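Local atomic coordinates of neutral ceramidase (Pseudomonas aeruginosa, PDB entry 2ZWS), a protein that hydrolyses the N-acyl linkage of ceramides to give sphingosine and a free fatty acid, using a bound zinc ion, and can also run the synthesis of ceramide. Residues A[58-64]-A[92-98]; A[65-71]-A[441-445]; A[558-564]-A[574-579]; A[540-546]-A[614-618]. All coordinates share one frame; numbering follows the deposited sequence.

Contact 1: A[58-64]-A[92-98]; sequences YVNTDLG and MLAATHT. With ZN (zinc ion), chain B; FMT (formic acid), chain E.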
# COMPACT_ATOMS: atom_id res chain seq x y z
N TYR A 58 8.63 -11.29 3.18
CA TYR A 58 8.18 -9.91 3.31
C TYR A 58 7.39 -9.55 2.04
O TYR A 58 7.84 -9.84 0.93
CB TYR A 58 9.40 -8.98 3.45
CG TYR A 58 9.07 -7.53 3.33
CD1 TYR A 58 9.13 -6.86 2.10
CD2 TYR A 58 8.69 -6.82 4.46
CE1 TYR A 58 8.80 -5.52 1.99
CE2 TYR A 58 8.37 -5.45 4.38
CZ TYR A 58 8.42 -4.82 3.14
OH TYR A 58 8.10 -3.48 3.06
N VAL A 59 6.17 -9.04 2.23
CA VAL A 59 5.35 -8.63 1.10
C VAL A 59 4.99 -7.16 1.23
O VAL A 59 4.47 -6.74 2.27
CB VAL A 59 4.02 -9.50 0.97
CG1 VAL A 59 3.27 -9.13 -0.28
CG2 VAL A 59 4.31 -11.02 1.00
N ASN A 60 5.32 -6.37 0.20
CA ASN A 60 4.86 -4.98 0.20
C ASN A 60 3.73 -4.82 -0.82
O ASN A 60 3.80 -5.38 -1.92
CB ASN A 60 6.01 -3.99 -0.11
CG ASN A 60 5.67 -2.56 0.29
OD1 ASN A 60 5.22 -2.28 1.40
ND2 ASN A 60 5.95 -1.66 -0.62
N THR A 61 2.66 -4.14 -0.43
CA THR A 61 1.44 -4.07 -1.23
C THR A 61 1.09 -2.63 -1.62
O THR A 61 1.24 -1.67 -0.81
CB THR A 61 0.24 -4.68 -0.45
OG1 THR A 61 -0.02 -3.91 0.75
CG2 THR A 61 0.50 -6.19 -0.11
N ASP A 62 0.60 -2.47 -2.85
CA ASP A 62 0.12 -1.18 -3.34
C ASP A 62 -1.30 -0.86 -2.79
O ASP A 62 -2.27 -0.77 -3.56
CB ASP A 62 0.10 -1.16 -4.88
CG ASP A 62 1.49 -1.18 -5.52
OD1 ASP A 62 2.40 -0.46 -5.06
OD2 ASP A 62 1.65 -1.87 -6.56
N LEU A 63 -1.39 -0.68 -1.48
CA LEU A 63 -2.66 -0.47 -0.77
C LEU A 63 -2.51 0.69 0.20
O LEU A 63 -1.39 1.05 0.58
CB LEU A 63 -3.03 -1.72 0.06
CG LEU A 63 -3.24 -2.99 -0.77
CD1 LEU A 63 -3.40 -4.19 0.12
CD2 LEU A 63 -4.46 -2.82 -1.67
N GLY A 64 -3.64 1.24 0.66
CA GLY A 64 -3.61 2.28 1.69
C GLY A 64 -3.05 1.74 2.98
O GLY A 64 -2.33 2.44 3.71
N MET A 92 5.60 -11.09 6.87
CA MET A 92 5.33 -9.67 7.15
C MET A 92 4.64 -9.06 5.95
O MET A 92 5.13 -9.17 4.84
CB MET A 92 6.64 -8.90 7.44
CG MET A 92 6.41 -7.45 7.84
SD MET A 92 7.94 -6.56 8.20
CE MET A 92 8.54 -7.46 9.65
N LEU A 93 3.52 -8.39 6.21
CA LEU A 93 2.76 -7.73 5.14
C LEU A 93 2.78 -6.24 5.39
O LEU A 93 2.50 -5.83 6.51
CB LEU A 93 1.30 -8.22 5.15
CG LEU A 93 1.03 -9.72 5.10
CD1 LEU A 93 -0.48 -9.96 5.08
CD2 LEU A 93 1.69 -10.41 3.90
N ALA A 94 3.16 -5.44 4.41
CA ALA A 94 3.21 -3.99 4.58
C ALA A 94 2.58 -3.31 3.39
O ALA A 94 2.35 -3.93 2.34
CB ALA A 94 4.63 -3.56 4.77
N ALA A 95 2.25 -2.03 3.54
CA ALA A 95 1.59 -1.28 2.48
C ALA A 95 2.35 0.01 2.15
O ALA A 95 3.01 0.60 3.03
CB ALA A 95 0.20 -0.93 2.95
N THR A 96 2.16 0.46 0.92
CA THR A 96 2.79 1.69 0.44
C THR A 96 2.02 2.95 0.90
O THR A 96 2.55 4.08 0.80
CB THR A 96 2.77 1.76 -1.09
OG1 THR A 96 1.40 1.72 -1.53
CG2 THR A 96 3.63 0.67 -1.73
N HIS A 97 0.76 2.77 1.32
CA HIS A 97 -0.11 3.89 1.76
C HIS A 97 -0.57 4.76 0.60
O HIS A 97 -0.83 5.95 0.75
CB HIS A 97 0.56 4.70 2.85
CG HIS A 97 -0.37 5.52 3.68
ND1 HIS A 97 -1.60 5.06 4.10
CD2 HIS A 97 -0.18 6.73 4.28
CE1 HIS A 97 -2.16 5.99 4.87
NE2 HIS A 97 -1.31 7.00 5.01
N THR A 98 -0.70 4.16 -0.59
CA THR A 98 -1.41 4.86 -1.67
C THR A 98 -2.83 5.19 -1.24
O THR A 98 -3.50 4.35 -0.59
CB THR A 98 -1.44 4.04 -2.99
OG1 THR A 98 -2.27 4.69 -3.95
CG2 THR A 98 -1.95 2.61 -2.78
ZN ZN B . -1.63 8.63 6.41
C FMT E . 6.10 -0.48 -4.13
O1 FMT E . 5.25 0.05 -4.91
O2 FMT E . 6.07 -1.55 -3.44
O HOH W 1 5.55 -0.29 3.38
O HOH W 2 1.36 1.78 -4.20
O HOH W 3 -3.42 9.11 5.39
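Y58 and M92 open the two parallel strands of a beta-alpha-beta unit built around helix 68-81. The thioether SD of M92 lies at the edge of the Y58 ring, 3.8 Å from CD2, a Met-aromatic contact. V59 is bonded through N to M92 O and through O to A94 N, and on the opposite face of the sheet its side chain lies beside that of L93. The amide of N60, inferred to bind substrate, ends close to A94 and T96, and its ND2 donates to a formate. T61 holds A94 O twice, since N at 2.8 Å and OG1 at 2.9 Å reach it from opposite faces of the carbonyl plane. D62 shares a water with T96 OG1, while its OD2 is hydrogen-bonded to W41 N and makes a salt bridge to R43. L63 O takes the backbone N of H97. G64 O then accepts H97 ND1 at 2.7 Å, in the carbonyl plane and on a lone pair. With ND1 tied to G64, NE2 of H97 is directed at the zinc ion, 2.2 Å away. G64 is thus a second-shell residue that fixes the rotation of the imidazole, and its carbonyl would make the ring a stronger zinc ligand.

Contact 2: A[65-71]-A[441-445]; sequences MIFQAVH and YANAY. With FMT (formic acid), chain D.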
# COMPACT_ATOMS: atom_id res chain seq x y z
N MET A 65 -3.36 0.48 3.27
CA MET A 65 -2.87 -0.15 4.49
C MET A 65 -3.11 -1.64 4.42
O MET A 65 -3.79 -2.12 3.49
CB MET A 65 -3.53 0.47 5.72
CG MET A 65 -4.99 0.63 5.63
SD MET A 65 -5.65 2.09 4.71
CE MET A 65 -5.15 3.49 5.69
N ILE A 66 -2.52 -2.38 5.35
CA ILE A 66 -2.88 -3.80 5.40
C ILE A 66 -3.61 -4.07 6.69
O ILE A 66 -3.09 -4.11 7.79
CB ILE A 66 -1.74 -4.80 5.13
CG1 ILE A 66 -0.64 -4.57 6.13
CG2 ILE A 66 -1.25 -4.71 3.68
CD1 ILE A 66 0.29 -3.61 5.65
N PHE A 67 -4.90 -4.24 6.51
CA PHE A 67 -5.78 -4.36 7.65
C PHE A 67 -5.67 -5.73 8.31
O PHE A 67 -5.33 -6.72 7.64
CB PHE A 67 -7.22 -4.12 7.22
CG PHE A 67 -7.51 -2.69 6.79
CD1 PHE A 67 -7.90 -2.45 5.47
CD2 PHE A 67 -7.38 -1.62 7.68
CE1 PHE A 67 -8.21 -1.18 5.03
CE2 PHE A 67 -7.70 -0.30 7.26
CZ PHE A 67 -8.12 -0.10 5.92
N GLN A 68 -5.99 -5.79 9.60
CA GLN A 68 -5.98 -7.04 10.32
C GLN A 68 -6.76 -8.16 9.61
O GLN A 68 -6.30 -9.31 9.56
CB GLN A 68 -6.48 -6.84 11.74
CG GLN A 68 -6.42 -8.07 12.57
CD GLN A 68 -6.24 -7.72 14.03
OE1 GLN A 68 -7.23 -7.51 14.77
NE2 GLN A 68 -4.99 -7.57 14.44
N ALA A 69 -7.91 -7.83 9.04
CA ALA A 69 -8.70 -8.86 8.33
C ALA A 69 -7.94 -9.57 7.18
O ALA A 69 -8.08 -10.79 6.95
CB ALA A 69 -10.00 -8.23 7.82
N VAL A 70 -7.17 -8.78 6.42
CA VAL A 70 -6.33 -9.28 5.35
C VAL A 70 -5.23 -10.15 5.95
O VAL A 70 -5.01 -11.26 5.48
CB VAL A 70 -5.77 -8.10 4.53
CG1 VAL A 70 -4.72 -8.58 3.51
CG2 VAL A 70 -6.93 -7.34 3.84
N HIS A 71 -4.51 -9.63 6.95
CA HIS A 71 -3.44 -10.40 7.60
C HIS A 71 -3.93 -11.77 8.07
O HIS A 71 -3.33 -12.81 7.76
CB HIS A 71 -2.90 -9.55 8.75
CG HIS A 71 -1.83 -10.22 9.55
ND1 HIS A 71 -2.01 -10.55 10.88
CD2 HIS A 71 -0.55 -10.56 9.24
CE1 HIS A 71 -0.90 -11.09 11.35
NE2 HIS A 71 0.00 -11.10 10.38
N TYR A 441 2.83 0.79 8.73
CA TYR A 441 1.79 0.26 7.83
C TYR A 441 1.92 -1.25 7.63
O TYR A 441 1.63 -1.75 6.54
CB TYR A 441 1.81 0.95 6.46
CG TYR A 441 1.84 2.46 6.53
CD1 TYR A 441 0.66 3.19 6.60
CD2 TYR A 441 3.05 3.15 6.57
CE1 TYR A 441 0.68 4.61 6.69
CE2 TYR A 441 3.10 4.54 6.66
CZ TYR A 441 1.91 5.26 6.73
OH TYR A 441 2.00 6.62 6.82
N ALA A 442 2.33 -1.97 8.67
CA ALA A 442 2.52 -3.44 8.53
C ALA A 442 1.55 -4.26 9.39
O ALA A 442 1.35 -3.95 10.59
CB ALA A 442 3.96 -3.83 8.88
N ASN A 443 0.95 -5.28 8.76
CA ASN A 443 0.17 -6.33 9.42
C ASN A 443 -1.21 -5.94 9.98
O ASN A 443 -2.07 -6.82 10.09
CB ASN A 443 0.98 -7.07 10.49
CG ASN A 443 2.23 -7.74 9.94
OD1 ASN A 443 3.27 -7.78 10.63
ND2 ASN A 443 2.13 -8.32 8.76
N ALA A 444 -1.41 -4.67 10.33
CA ALA A 444 -2.74 -4.15 10.69
C ALA A 444 -2.68 -2.65 10.52
O ALA A 444 -1.62 -2.11 10.16
CB ALA A 444 -3.12 -4.52 12.12
N TYR A 445 -3.78 -1.98 10.79
CA TYR A 445 -3.77 -0.52 10.74
C TYR A 445 -4.52 0.04 11.92
O TYR A 445 -5.70 -0.22 12.09
CB TYR A 445 -4.38 -0.04 9.43
CG TYR A 445 -4.34 1.45 9.31
CD1 TYR A 445 -3.17 2.12 8.93
CD2 TYR A 445 -5.47 2.21 9.64
CE1 TYR A 445 -3.15 3.54 8.86
CE2 TYR A 445 -5.46 3.59 9.54
CZ TYR A 445 -4.30 4.26 9.17
OH TYR A 445 -4.29 5.62 9.09
C FMT D . -7.40 -2.82 10.92
O1 FMT D . -6.27 -3.37 10.90
O2 FMT D . -8.44 -3.32 10.42
O HOH W 4 -1.14 -1.20 7.57
O HOH W 5 -3.10 -8.31 12.14
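In M65, chi1 of 46° sets CG between the backbone N and the carbonyl carbon, and bends at chi2 (-81°) and chi3 fold the chain over the ring of Y445. Y445 meets it with CG trans to the backbone N (chi1 -178°). The methyl CE of M65 sits over the centre of the ring, 3.7 Å from its centroid, in a CH-pi contact. SD is farther off above the same face, and CB comes 3.6 Å from CD1 of Y445. F67 runs alongside Y445 and brings CD2 to within 3.8 Å of its CB. F67 is also the N-cap residue of helix 68-81, the helix of a beta-alpha-beta unit, and the loop 441-445 lies against this helix start. One oxygen of a bound formate takes both Q68 N, at 2.8 Å, and Y445 N, at 2.9 Å. Q68 and Y445 are both inferred to bind substrate, and S106, another such residue, also holds the formate. Farther along the helix H71 turns one ring face to CB of N443, 4.2 Å from the ring centroid. One water takes the N-H of I66 and donates to A444 O, 2.8 Å away. A second accepts from Q68 NE2, which also donates to V392 O, and donates to N443 O at 2.7 Å. The hydroxyls of Y441 and Y445 reach different oxygens of E411, a zinc ligand.

Contact 3: A[558-564]-A[574-579]; sequences TFLEVVN and VTVATD. Unlike the reference sequence in segment 574-579: V574 (reference Glu).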
# COMPACT_ATOMS: atom_id res chain seq x y z
N THR A 558 -6.37 -7.73 -18.33
CA THR A 558 -6.40 -6.32 -18.64
C THR A 558 -7.72 -5.88 -19.26
O THR A 558 -8.42 -6.65 -19.91
CB THR A 558 -5.22 -5.94 -19.60
OG1 THR A 558 -5.17 -4.52 -19.82
CG2 THR A 558 -5.30 -6.72 -20.93
N PHE A 559 -8.07 -4.63 -19.05
CA PHE A 559 -9.22 -4.03 -19.74
C PHE A 559 -8.86 -3.50 -21.11
O PHE A 559 -9.76 -3.11 -21.88
CB PHE A 559 -9.82 -2.90 -18.89
CG PHE A 559 -10.55 -3.40 -17.67
CD1 PHE A 559 -11.85 -3.91 -17.79
CD2 PHE A 559 -9.94 -3.40 -16.41
CE1 PHE A 559 -12.53 -4.38 -16.68
CE2 PHE A 559 -10.62 -3.87 -15.29
CZ PHE A 559 -11.92 -4.39 -15.43
N LEU A 560 -7.57 -3.47 -21.43
CA LEU A 560 -7.13 -2.85 -22.67
C LEU A 560 -5.77 -3.37 -23.10
O LEU A 560 -4.93 -3.75 -22.29
CB LEU A 560 -7.07 -1.32 -22.54
CG LEU A 560 -5.91 -0.72 -21.72
CD1 LEU A 560 -4.68 -0.38 -22.60
CD2 LEU A 560 -6.38 0.49 -20.90
N GLU A 561 -5.56 -3.33 -24.40
CA GLU A 561 -4.27 -3.66 -24.99
C GLU A 561 -4.03 -2.65 -26.10
O GLU A 561 -4.95 -2.34 -26.86
CB GLU A 561 -4.30 -5.08 -25.56
CG GLU A 561 -4.15 -6.18 -24.50
CD GLU A 561 -4.36 -7.60 -25.04
OE1 GLU A 561 -4.79 -7.77 -26.21
OE2 GLU A 561 -4.11 -8.55 -24.25
N VAL A 562 -2.80 -2.13 -26.18
CA VAL A 562 -2.31 -1.41 -27.35
C VAL A 562 -1.52 -2.43 -28.14
O VAL A 562 -0.56 -3.00 -27.61
CB VAL A 562 -1.41 -0.22 -27.01
CG1 VAL A 562 -1.04 0.53 -28.27
CG2 VAL A 562 -2.14 0.74 -26.07
N VAL A 563 -1.94 -2.63 -29.39
CA VAL A 563 -1.41 -3.70 -30.23
C VAL A 563 -0.67 -3.14 -31.44
O VAL A 563 -1.23 -2.34 -32.19
CB VAL A 563 -2.52 -4.67 -30.67
CG1 VAL A 563 -1.93 -5.83 -31.50
CG2 VAL A 563 -3.29 -5.24 -29.49
N ASN A 564 0.59 -3.57 -31.60
CA ASN A 564 1.46 -3.21 -32.71
C ASN A 564 1.31 -4.28 -33.81
O ASN A 564 1.47 -5.47 -33.53
CB ASN A 564 2.91 -3.16 -32.20
CG ASN A 564 3.93 -2.73 -33.26
OD1 ASN A 564 3.59 -2.16 -34.30
ND2 ASN A 564 5.20 -2.96 -32.97
N VAL A 574 1.58 -7.73 -31.71
CA VAL A 574 2.34 -7.76 -30.45
C VAL A 574 1.82 -6.66 -29.53
O VAL A 574 1.76 -5.49 -29.91
CB VAL A 574 3.87 -7.58 -30.68
CG1 VAL A 574 4.60 -7.31 -29.34
CG2 VAL A 574 4.47 -8.79 -31.37
N THR A 575 1.45 -7.05 -28.32
CA THR A 575 0.95 -6.07 -27.36
C THR A 575 2.13 -5.27 -26.82
O THR A 575 3.17 -5.82 -26.42
CB THR A 575 0.03 -6.68 -26.24
OG1 THR A 575 -0.09 -5.77 -25.13
CG2 THR A 575 0.54 -8.01 -25.74
N VAL A 576 1.99 -3.95 -26.87
CA VAL A 576 3.02 -3.03 -26.39
C VAL A 576 2.60 -2.26 -25.14
O VAL A 576 3.43 -1.60 -24.51
CB VAL A 576 3.49 -2.01 -27.47
CG1 VAL A 576 4.13 -2.73 -28.69
CG2 VAL A 576 2.36 -1.06 -27.88
N ALA A 577 1.32 -2.33 -24.79
CA ALA A 577 0.86 -1.71 -23.54
C ALA A 577 -0.43 -2.35 -23.05
O ALA A 577 -1.25 -2.82 -23.85
CB ALA A 577 0.69 -0.21 -23.71
N THR A 578 -0.58 -2.37 -21.73
CA THR A 578 -1.69 -3.00 -21.05
C THR A 578 -2.31 -1.93 -20.13
O THR A 578 -1.80 -0.80 -20.07
CB THR A 578 -1.11 -4.24 -20.32
OG1 THR A 578 -1.14 -5.36 -21.21
CG2 THR A 578 -1.85 -4.58 -19.08
N ASP A 579 -3.37 -2.26 -19.37
CA ASP A 579 -3.93 -1.27 -18.45
C ASP A 579 -3.01 -0.95 -17.26
O ASP A 579 -3.23 0.04 -16.57
CB ASP A 579 -5.39 -1.60 -18.01
CG ASP A 579 -5.51 -2.84 -17.12
OD1 ASP A 579 -4.49 -3.30 -16.53
OD2 ASP A 579 -6.66 -3.32 -16.96
O HOH W 6 -2.32 -8.25 -22.34
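V562 meets V576 and A577 across the hairpin through backbone bonds. V562 N donates to A577 O at 2.9 Å. V562 O takes V576 N at 2.8 Å and, weakly, A577 N at 3.5 Å. Two residues therefore face one, a classic beta bulge in the hairpin of strands 560-566 and 574-578. Past it, N564 and V574 bond to each other in both directions. Apolar contact follows: V562 CG1 meets V576 CG2, and V562 CG2 meets A577 CB, both at 3.8 Å. V574 differs from the reference sequence, which has Glu. Side-chain polar bonds close the other end. T558 OG1 accepts D579 N at 2.9 Å and donates a hydrogen bond to L560 O at 2.6 Å. Its chi1 of -175° places OG1 opposite the backbone N. F559 N donates to D579 OD2 at 2.8 Å, coming from above the carboxylate plane. D579 belongs to the magnesium site with H37, D581 and T584, and R39 makes a salt bridge to its OD1. The negative charge of D579 is thus shared between an amide N-H and an arginine. This would favour the ionised carboxylate, which F559 N and R39 orient about 5 Å from the magnesium ion.

Contact 4: A[540-546]-A[614-618]; sequences VTVAFVT and YIRHY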
# COMPACT_ATOMS: atom_id res chain seq x y z
N VAL A 540 -3.70 9.26 -27.82
CA VAL A 540 -4.77 8.57 -28.56
C VAL A 540 -5.93 8.31 -27.58
O VAL A 540 -5.70 7.74 -26.51
CB VAL A 540 -4.27 7.20 -29.12
CG1 VAL A 540 -5.37 6.46 -29.92
CG2 VAL A 540 -3.04 7.40 -29.99
N THR A 541 -7.15 8.73 -27.94
CA THR A 541 -8.33 8.43 -27.11
C THR A 541 -9.39 7.73 -27.95
O THR A 541 -9.78 8.20 -29.04
CB THR A 541 -8.91 9.67 -26.35
OG1 THR A 541 -9.96 9.26 -25.44
CG2 THR A 541 -9.47 10.67 -27.29
N VAL A 542 -9.82 6.58 -27.45
CA VAL A 542 -10.87 5.80 -28.09
C VAL A 542 -11.91 5.39 -27.04
O VAL A 542 -11.70 5.58 -25.84
CB VAL A 542 -10.29 4.53 -28.77
CG1 VAL A 542 -9.24 4.91 -29.84
CG2 VAL A 542 -9.73 3.54 -27.73
N ALA A 543 -13.02 4.81 -27.49
CA ALA A 543 -14.08 4.46 -26.53
C ALA A 543 -14.94 3.35 -27.08
O ALA A 543 -15.16 3.29 -28.30
CB ALA A 543 -14.95 5.67 -26.19
N PHE A 544 -15.45 2.52 -26.17
CA PHE A 544 -16.23 1.31 -26.50
C PHE A 544 -17.48 1.21 -25.64
O PHE A 544 -17.48 1.65 -24.49
CB PHE A 544 -15.44 0.05 -26.16
CG PHE A 544 -14.15 -0.11 -26.92
CD1 PHE A 544 -14.08 -0.94 -28.04
CD2 PHE A 544 -13.00 0.56 -26.50
CE1 PHE A 544 -12.88 -1.10 -28.71
CE2 PHE A 544 -11.81 0.41 -27.18
CZ PHE A 544 -11.74 -0.44 -28.29
N VAL A 545 -18.55 0.61 -26.18
CA VAL A 545 -19.72 0.19 -25.38
C VAL A 545 -19.22 -0.92 -24.46
O VAL A 545 -18.58 -1.86 -24.92
CB VAL A 545 -20.83 -0.37 -26.31
CG1 VAL A 545 -21.99 -0.91 -25.51
CG2 VAL A 545 -21.30 0.70 -27.29
N THR A 546 -19.49 -0.82 -23.16
CA THR A 546 -18.94 -1.80 -22.22
C THR A 546 -19.95 -2.30 -21.20
O THR A 546 -21.15 -1.99 -21.29
CB THR A 546 -17.72 -1.21 -21.47
OG1 THR A 546 -16.93 -0.44 -22.37
CG2 THR A 546 -16.87 -2.32 -20.91
N TYR A 614 -3.46 -0.74 -33.09
CA TYR A 614 -4.86 -0.58 -32.75
C TYR A 614 -5.06 -0.82 -31.26
O TYR A 614 -4.15 -1.26 -30.57
CB TYR A 614 -5.76 -1.49 -33.59
CG TYR A 614 -5.60 -2.98 -33.36
CD1 TYR A 614 -4.70 -3.75 -34.13
CD2 TYR A 614 -6.38 -3.65 -32.41
CE1 TYR A 614 -4.58 -5.12 -33.93
CE2 TYR A 614 -6.28 -5.01 -32.23
CZ TYR A 614 -5.37 -5.74 -32.99
OH TYR A 614 -5.28 -7.10 -32.79
N ILE A 615 -6.25 -0.52 -30.76
CA ILE A 615 -6.54 -0.71 -29.34
C ILE A 615 -7.66 -1.74 -29.18
O ILE A 615 -8.69 -1.67 -29.86
CB ILE A 615 -6.87 0.65 -28.65
CG1 ILE A 615 -5.61 1.53 -28.59
CG2 ILE A 615 -7.46 0.43 -27.24
CD1 ILE A 615 -5.85 2.97 -28.17
N ARG A 616 -7.43 -2.73 -28.31
CA ARG A 616 -8.43 -3.73 -27.98
C ARG A 616 -8.96 -3.51 -26.55
O ARG A 616 -8.18 -3.21 -25.62
CB ARG A 616 -7.82 -5.13 -28.12
CG ARG A 616 -8.78 -6.27 -27.92
CD ARG A 616 -8.21 -7.56 -28.48
NE ARG A 616 -9.12 -8.67 -28.20
CZ ARG A 616 -8.92 -9.92 -28.60
NH1 ARG A 616 -9.80 -10.86 -28.29
NH2 ARG A 616 -7.83 -10.22 -29.29
N HIS A 617 -10.27 -3.66 -26.39
CA HIS A 617 -10.91 -3.58 -25.09
C HIS A 617 -11.48 -4.94 -24.68
O HIS A 617 -12.05 -5.65 -25.50
CB HIS A 617 -12.04 -2.53 -25.11
CG HIS A 617 -12.93 -2.56 -23.91
ND1 HIS A 617 -12.46 -2.46 -22.61
CD2 HIS A 617 -14.29 -2.61 -23.82
CE1 HIS A 617 -13.49 -2.49 -21.78
NE2 HIS A 617 -14.60 -2.60 -22.49
N TYR A 618 -11.27 -5.30 -23.42
CA TYR A 618 -11.88 -6.48 -22.80
C TYR A 618 -12.70 -6.03 -21.60
O TYR A 618 -12.20 -5.23 -20.80
CB TYR A 618 -10.80 -7.43 -22.29
CG TYR A 618 -9.80 -7.93 -23.29
CD1 TYR A 618 -9.95 -9.19 -23.86
CD2 TYR A 618 -8.68 -7.18 -23.65
CE1 TYR A 618 -9.03 -9.68 -24.76
CE2 TYR A 618 -7.74 -7.65 -24.56
CZ TYR A 618 -7.94 -8.91 -25.12
OH TYR A 618 -7.02 -9.43 -26.01
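I615 and H617 face V540, V542 and F544 across the interior of a beta-sandwich. The two strands belong to different sheets, 539-545 to one and 611-622 to the other. Their axes come no closer than 8.5 Å and cross at -34°, so the layers meet through side chains. This is the C-terminal domain of the enzyme. At one end I615 fits against the two valines. Its CD1 lies 3.9 Å from CG1 of V540, and its CG2 is equally near CG2 of V542. I615 also touches I600 on strand 595-603, the neighbour of strand 539-545. In the middle the F544 ring packs on H617. CB of H617 sits over the centre of that ring, 3.5 Å from the centroid, a CH-pi contact. The backbone O of I615 meets the same ring from the side, at its edge, 3.6 Å from CZ. Thus one face and one edge of F544 are used by strand 611-622. The imidazole of H617 lies beyond, at an oblique 36° to the phenyl plane, with CG trans to the backbone N (chi1 168°). Its ND1 is hydrogen-bonded to F559 O, just before strand 560-566, the neighbour in its sheet. This bond satisfies the buried ND1 of H617 and fixes the rotation of the ring whose CB rests on F544.

How the contacts relate
Contacts 1 and 2 share the N-terminal catalytic region, with centres 9 Å apart. Both involve the beta-alpha-beta unit of strand 55-61, helix 68-81 and strand 91-95, and their segments alternate along the chain. They touch directly: L93 O is probably bonded to N443 N and A95 N to Y441 O, which ties the loop 441-445 to strand 91-95, the strand leading to the zinc ligand H97. Contacts 3 and 4 follow later in the C-terminal sandwich, about 27 to 36 Å from the first pair between centres. Their own centres are 10 Å apart. The hairpin of contact 3 falls between the two segments of contact 4, and strands 560-566 and 611-622 are neighbours in one sheet. The zinc site lies in the N-terminal part, while the magnesium site joins H37 to the C-terminal part.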